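Long-range contact in nuclear movement protein (Encephalitozoon cuniculi, PDB 2O30), which is of unknown function but carries a CS (p23/NudC-like) domain and may bind unfolded proteins in a chaperone-like role: residues A[50-63]-A[75-89]. The protein carries 1 engineered substitution. Residues are numbered along the deposited sequence; the frame is centred on the assembly and turned at random.
Sequences IDGELLHEVDVSSL and NVTKKRNEWWDSLLV
His-56 meets Trp-84 edge-to-face: the imidazole edge points at the face of the indole's five-membered ring with planes at 75°, and His-56 CD2 lies 3.6 Å from Trp-84 CD1. Glu-82 OE2 stands over the centre of one imidazole face, Leu-55 CG covers the other toward its rim, and water 1, in plane at the edge, joins His-56 NE2 to Asp-85 N. On the indole's other face Lys-78 CE lies 3.4 Å above the plane, toward the rim; Lys-78 NZ donates to Glu-82 O at 2.8 Å and also bonds Gln-11 OE1. The six-membered end packs on Leu-54 CB, Leu-55 CB and Val-58 CG1. Backbone bonds fix the loops: Leu-55 N to Leu-87 O and Val-89 N to Glu-53 O are both 2.9 Å. Lys-79 N points its hydrogen almost straight (172°) at Glu-57 O, but from above the carbonyl plane, and Lys-79 NZ closes a salt bridge on Glu-57 OE1 at 2.7 Å. Ser-62 OG, turned between its own backbone N and carbonyl (chi1 73°), donates to Asp-59 O and accepts from Thr-77 N at 2.8 Å, tying turn to strand. Trp-84 and Leu-87 pack on Ile-16, Leu-88 on Ile-40, so the tail meets both sheets of the CS-type beta-sandwich; the carboxylate could favour a charged imidazole, although no bond links them.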
# COMPACT_ATOMS: atom_id res chain seq x y z
N ILE A 50 11.11 -2.66 -1.81
CA ILE A 50 11.46 -1.23 -1.89
C ILE A 50 10.58 -0.44 -0.93
O ILE A 50 9.38 -0.70 -0.82
CB ILE A 50 11.22 -0.62 -3.27
CG1 ILE A 50 12.06 -1.31 -4.34
CG2 ILE A 50 11.51 0.90 -3.25
CD1 ILE A 50 11.74 -0.85 -5.76
N ASP A 51 11.19 0.53 -0.26
CA ASP A 51 10.48 1.47 0.59
C ASP A 51 11.23 2.79 0.48
O ASP A 51 12.22 3.00 1.18
CB ASP A 51 10.50 0.97 2.04
CG ASP A 51 9.75 1.89 2.99
OD1 ASP A 51 9.15 2.90 2.56
OD2 ASP A 51 9.74 1.58 4.19
N GLY A 52 10.79 3.65 -0.42
CA GLY A 52 11.50 4.90 -0.63
C GLY A 52 10.74 5.90 -1.44
O GLY A 52 9.51 5.87 -1.50
N GLU A 53 11.48 6.81 -2.06
CA GLU A 53 10.88 7.86 -2.85
C GLU A 53 11.58 7.86 -4.19
O GLU A 53 12.81 7.85 -4.25
CB GLU A 53 11.09 9.21 -2.15
CG GLU A 53 10.46 10.38 -2.86
CD GLU A 53 10.31 11.58 -1.95
OE1 GLU A 53 11.34 12.07 -1.42
OE2 GLU A 53 9.16 12.04 -1.75
N LEU A 54 10.79 7.84 -5.26
CA LEU A 54 11.33 7.81 -6.61
C LEU A 54 12.04 9.13 -6.86
O LEU A 54 11.67 10.15 -6.29
CB LEU A 54 10.22 7.62 -7.63
CG LEU A 54 9.59 6.22 -7.69
CD1 LEU A 54 8.62 6.15 -8.87
CD2 LEU A 54 10.65 5.16 -7.86
N LEU A 55 13.06 9.10 -7.72
CA LEU A 55 13.86 10.30 -7.98
C LEU A 55 13.04 11.46 -8.56
O LEU A 55 13.25 12.64 -8.19
CB LEU A 55 15.03 9.96 -8.92
CG LEU A 55 16.01 11.13 -9.15
CD1 LEU A 55 16.60 11.61 -7.84
CD2 LEU A 55 17.09 10.69 -10.09
N HIS A 56 12.12 11.14 -9.47
CA HIS A 56 11.25 12.14 -10.09
C HIS A 56 9.80 11.65 -10.14
O HIS A 56 9.52 10.47 -9.85
CB HIS A 56 11.70 12.48 -11.51
CG HIS A 56 13.11 12.98 -11.60
ND1 HIS A 56 13.49 14.21 -11.10
CD2 HIS A 56 14.23 12.41 -12.10
CE1 HIS A 56 14.79 14.37 -11.30
NE2 HIS A 56 15.26 13.29 -11.90
N GLU A 57 8.91 12.54 -10.53
CA GLU A 57 7.49 12.24 -10.58
C GLU A 57 7.10 11.23 -11.65
O GLU A 57 7.67 11.20 -12.76
CB GLU A 57 6.66 13.54 -10.69
CG GLU A 57 6.68 14.31 -9.36
CD GLU A 57 5.84 15.58 -9.37
OE1 GLU A 57 4.71 15.57 -9.91
OE2 GLU A 57 6.32 16.59 -8.80
N VAL A 58 6.15 10.36 -11.29
CA VAL A 58 5.58 9.42 -12.25
C VAL A 58 4.06 9.57 -12.30
O VAL A 58 3.45 10.15 -11.39
CB VAL A 58 5.95 7.96 -11.91
CG1 VAL A 58 7.48 7.79 -12.01
CG2 VAL A 58 5.48 7.60 -10.52
N ASP A 59 3.46 9.07 -13.37
CA ASP A 59 2.01 8.98 -13.47
C ASP A 59 1.55 7.75 -12.67
O ASP A 59 1.56 6.64 -13.19
CB ASP A 59 1.60 8.87 -14.93
CG ASP A 59 0.09 8.74 -15.11
OD1 ASP A 59 -0.65 8.74 -14.11
OD2 ASP A 59 -0.35 8.63 -16.27
N VAL A 60 1.16 7.95 -11.42
CA VAL A 60 0.84 6.80 -10.55
C VAL A 60 -0.27 5.92 -11.13
O VAL A 60 -0.23 4.68 -10.98
CB VAL A 60 0.58 7.23 -9.08
CG1 VAL A 60 0.03 6.05 -8.27
CG2 VAL A 60 1.86 7.73 -8.44
N SER A 61 -1.22 6.53 -11.84
CA SER A 61 -2.30 5.77 -12.51
C SER A 61 -1.81 4.77 -13.57
O SER A 61 -2.52 3.81 -13.90
CB SER A 61 -3.35 6.72 -13.10
OG SER A 61 -2.91 7.30 -14.32
N SER A 62 -0.61 4.99 -14.10
CA SER A 62 -0.07 4.15 -15.17
C SER A 62 0.62 2.90 -14.63
O SER A 62 1.03 2.02 -15.42
CB SER A 62 0.93 4.94 -16.03
OG SER A 62 2.15 5.13 -15.31
N LEU A 63 0.78 2.85 -13.32
CA LEU A 63 1.47 1.73 -12.63
C LEU A 63 0.87 0.39 -13.01
O LEU A 63 -0.35 0.22 -12.95
CB LEU A 63 1.40 1.92 -11.11
CG LEU A 63 2.06 0.87 -10.21
CD1 LEU A 63 3.51 0.75 -10.55
CD2 LEU A 63 1.88 1.27 -8.74
N ASN A 75 6.03 -1.58 -14.10
CA ASN A 75 6.26 -0.51 -15.07
C ASN A 75 5.43 0.70 -14.63
O ASN A 75 4.31 0.55 -14.16
CB ASN A 75 5.81 -1.01 -16.44
CG ASN A 75 5.81 0.05 -17.49
OD1 ASN A 75 4.77 0.68 -17.76
ND2 ASN A 75 6.97 0.27 -18.12
N VAL A 76 6.00 1.91 -14.75
CA VAL A 76 5.24 3.13 -14.50
C VAL A 76 5.80 4.21 -15.43
O VAL A 76 7.00 4.21 -15.73
CB VAL A 76 5.27 3.60 -13.00
CG1 VAL A 76 6.66 4.01 -12.53
CG2 VAL A 76 4.29 4.76 -12.75
N THR A 77 4.91 5.09 -15.89
CA THR A 77 5.31 6.11 -16.88
C THR A 77 5.85 7.35 -16.14
O THR A 77 5.29 7.77 -15.15
CB THR A 77 4.10 6.49 -17.76
OG1 THR A 77 3.66 5.34 -18.49
CG2 THR A 77 4.45 7.61 -18.75
N LYS A 78 6.95 7.92 -16.64
CA LYS A 78 7.51 9.14 -16.07
C LYS A 78 6.64 10.34 -16.44
O LYS A 78 6.11 10.38 -17.53
CB LYS A 78 8.92 9.38 -16.64
CG LYS A 78 9.97 8.33 -16.25
CD LYS A 78 11.22 8.53 -17.12
CE LYS A 78 12.35 7.59 -16.73
NZ LYS A 78 13.53 7.87 -17.68
N LYS A 79 6.54 11.30 -15.54
CA LYS A 79 5.83 12.56 -15.86
C LYS A 79 6.60 13.38 -16.88
O LYS A 79 6.01 14.00 -17.78
CB LYS A 79 5.55 13.36 -14.59
CG LYS A 79 4.25 12.97 -13.90
CD LYS A 79 3.80 14.01 -12.86
CE LYS A 79 2.77 13.40 -11.88
NZ LYS A 79 2.43 14.35 -10.75
N ARG A 80 7.92 13.38 -16.75
CA ARG A 80 8.79 14.13 -17.66
C ARG A 80 9.72 13.17 -18.40
O ARG A 80 10.25 12.23 -17.80
CB ARG A 80 9.59 15.16 -16.86
CG ARG A 80 10.32 16.16 -17.71
CD ARG A 80 10.86 17.35 -16.90
NE ARG A 80 11.37 18.38 -17.80
CZ ARG A 80 10.67 19.41 -18.26
NH1 ARG A 80 9.40 19.59 -17.89
NH2 ARG A 80 11.24 20.27 -19.08
N ASN A 81 9.91 13.40 -19.71
CA ASN A 81 10.78 12.54 -20.52
C ASN A 81 12.26 12.91 -20.36
O ASN A 81 12.80 13.71 -21.12
CB ASN A 81 10.39 12.56 -22.00
CG ASN A 81 9.09 11.82 -22.28
OD1 ASN A 81 8.51 11.20 -21.39
ND2 ASN A 81 8.64 11.88 -23.53
N GLU A 82 12.92 12.30 -19.38
CA GLU A 82 14.31 12.60 -19.07
C GLU A 82 14.93 11.34 -18.46
O GLU A 82 14.23 10.54 -17.82
CB GLU A 82 14.40 13.76 -18.06
CG GLU A 82 13.97 13.41 -16.64
CD GLU A 82 13.73 14.63 -15.75
OE1 GLU A 82 14.30 15.71 -16.08
OE2 GLU A 82 13.01 14.50 -14.73
N TRP A 83 16.23 11.15 -18.68
CA TRP A 83 16.94 10.04 -18.03
C TRP A 83 17.06 10.31 -16.53
O TRP A 83 17.22 11.46 -16.09
CB TRP A 83 18.32 9.77 -18.67
CG TRP A 83 18.29 9.60 -20.15
CD1 TRP A 83 18.86 10.43 -21.08
CD2 TRP A 83 17.65 8.57 -20.88
NE1 TRP A 83 18.63 9.97 -22.34
CE2 TRP A 83 17.88 8.82 -22.25
CE3 TRP A 83 16.90 7.43 -20.51
CZ2 TRP A 83 17.40 7.98 -23.25
CZ3 TRP A 83 16.42 6.61 -21.51
CH2 TRP A 83 16.66 6.89 -22.87
N TRP A 84 16.96 9.25 -15.73
CA TRP A 84 17.15 9.33 -14.28
C TRP A 84 18.51 8.74 -13.94
O TRP A 84 18.82 7.63 -14.39
CB TRP A 84 16.11 8.47 -13.55
CG TRP A 84 14.68 8.94 -13.63
CD1 TRP A 84 14.11 9.80 -14.54
CD2 TRP A 84 13.63 8.54 -12.75
NE1 TRP A 84 12.77 9.96 -14.26
CE2 TRP A 84 12.45 9.19 -13.17
CE3 TRP A 84 13.57 7.68 -11.64
CZ2 TRP A 84 11.21 9.01 -12.52
CZ3 TRP A 84 12.35 7.50 -10.98
CH2 TRP A 84 11.19 8.17 -11.43
N ASP A 85 19.29 9.46 -13.14
CA ASP A 85 20.57 8.97 -12.62
C ASP A 85 20.44 7.78 -11.66
O ASP A 85 21.34 6.93 -11.57
CB ASP A 85 21.30 10.10 -11.87
CG ASP A 85 21.90 11.14 -12.79
OD1 ASP A 85 21.73 11.07 -14.03
OD2 ASP A 85 22.56 12.06 -12.25
N SER A 86 19.34 7.76 -10.90
CA SER A 86 19.09 6.69 -9.93
C SER A 86 17.58 6.46 -9.88
O SER A 86 16.81 7.30 -10.35
CB SER A 86 19.67 7.05 -8.56
OG SER A 86 18.99 8.16 -7.98
N LEU A 87 17.16 5.33 -9.31
CA LEU A 87 15.73 5.04 -9.20
C LEU A 87 15.13 5.88 -8.07
O LEU A 87 14.03 6.41 -8.21
CB LEU A 87 15.52 3.57 -8.87
CG LEU A 87 14.07 3.13 -8.68
CD1 LEU A 87 13.27 3.30 -9.99
CD2 LEU A 87 14.03 1.67 -8.21
N LEU A 88 15.87 5.98 -6.98
CA LEU A 88 15.36 6.57 -5.74
C LEU A 88 16.14 7.83 -5.36
O LEU A 88 17.26 8.06 -5.86
CB LEU A 88 15.42 5.56 -4.60
CG LEU A 88 14.68 4.23 -4.79
CD1 LEU A 88 14.90 3.33 -3.57
CD2 LEU A 88 13.21 4.46 -5.03
N VAL A 89 15.54 8.64 -4.50
CA VAL A 89 16.13 9.91 -4.01
C VAL A 89 17.50 9.73 -3.36
O VAL A 89 17.81 8.70 -2.76
CB VAL A 89 15.17 10.63 -3.05
CG1 VAL A 89 15.92 11.59 -2.11
CG2 VAL A 89 14.10 11.37 -3.83
O HOH W 1 18.25 12.49 -12.70
O HOH W 2 9.07 13.06 -14.03
O HOH W 3 2.18 0.90 -17.51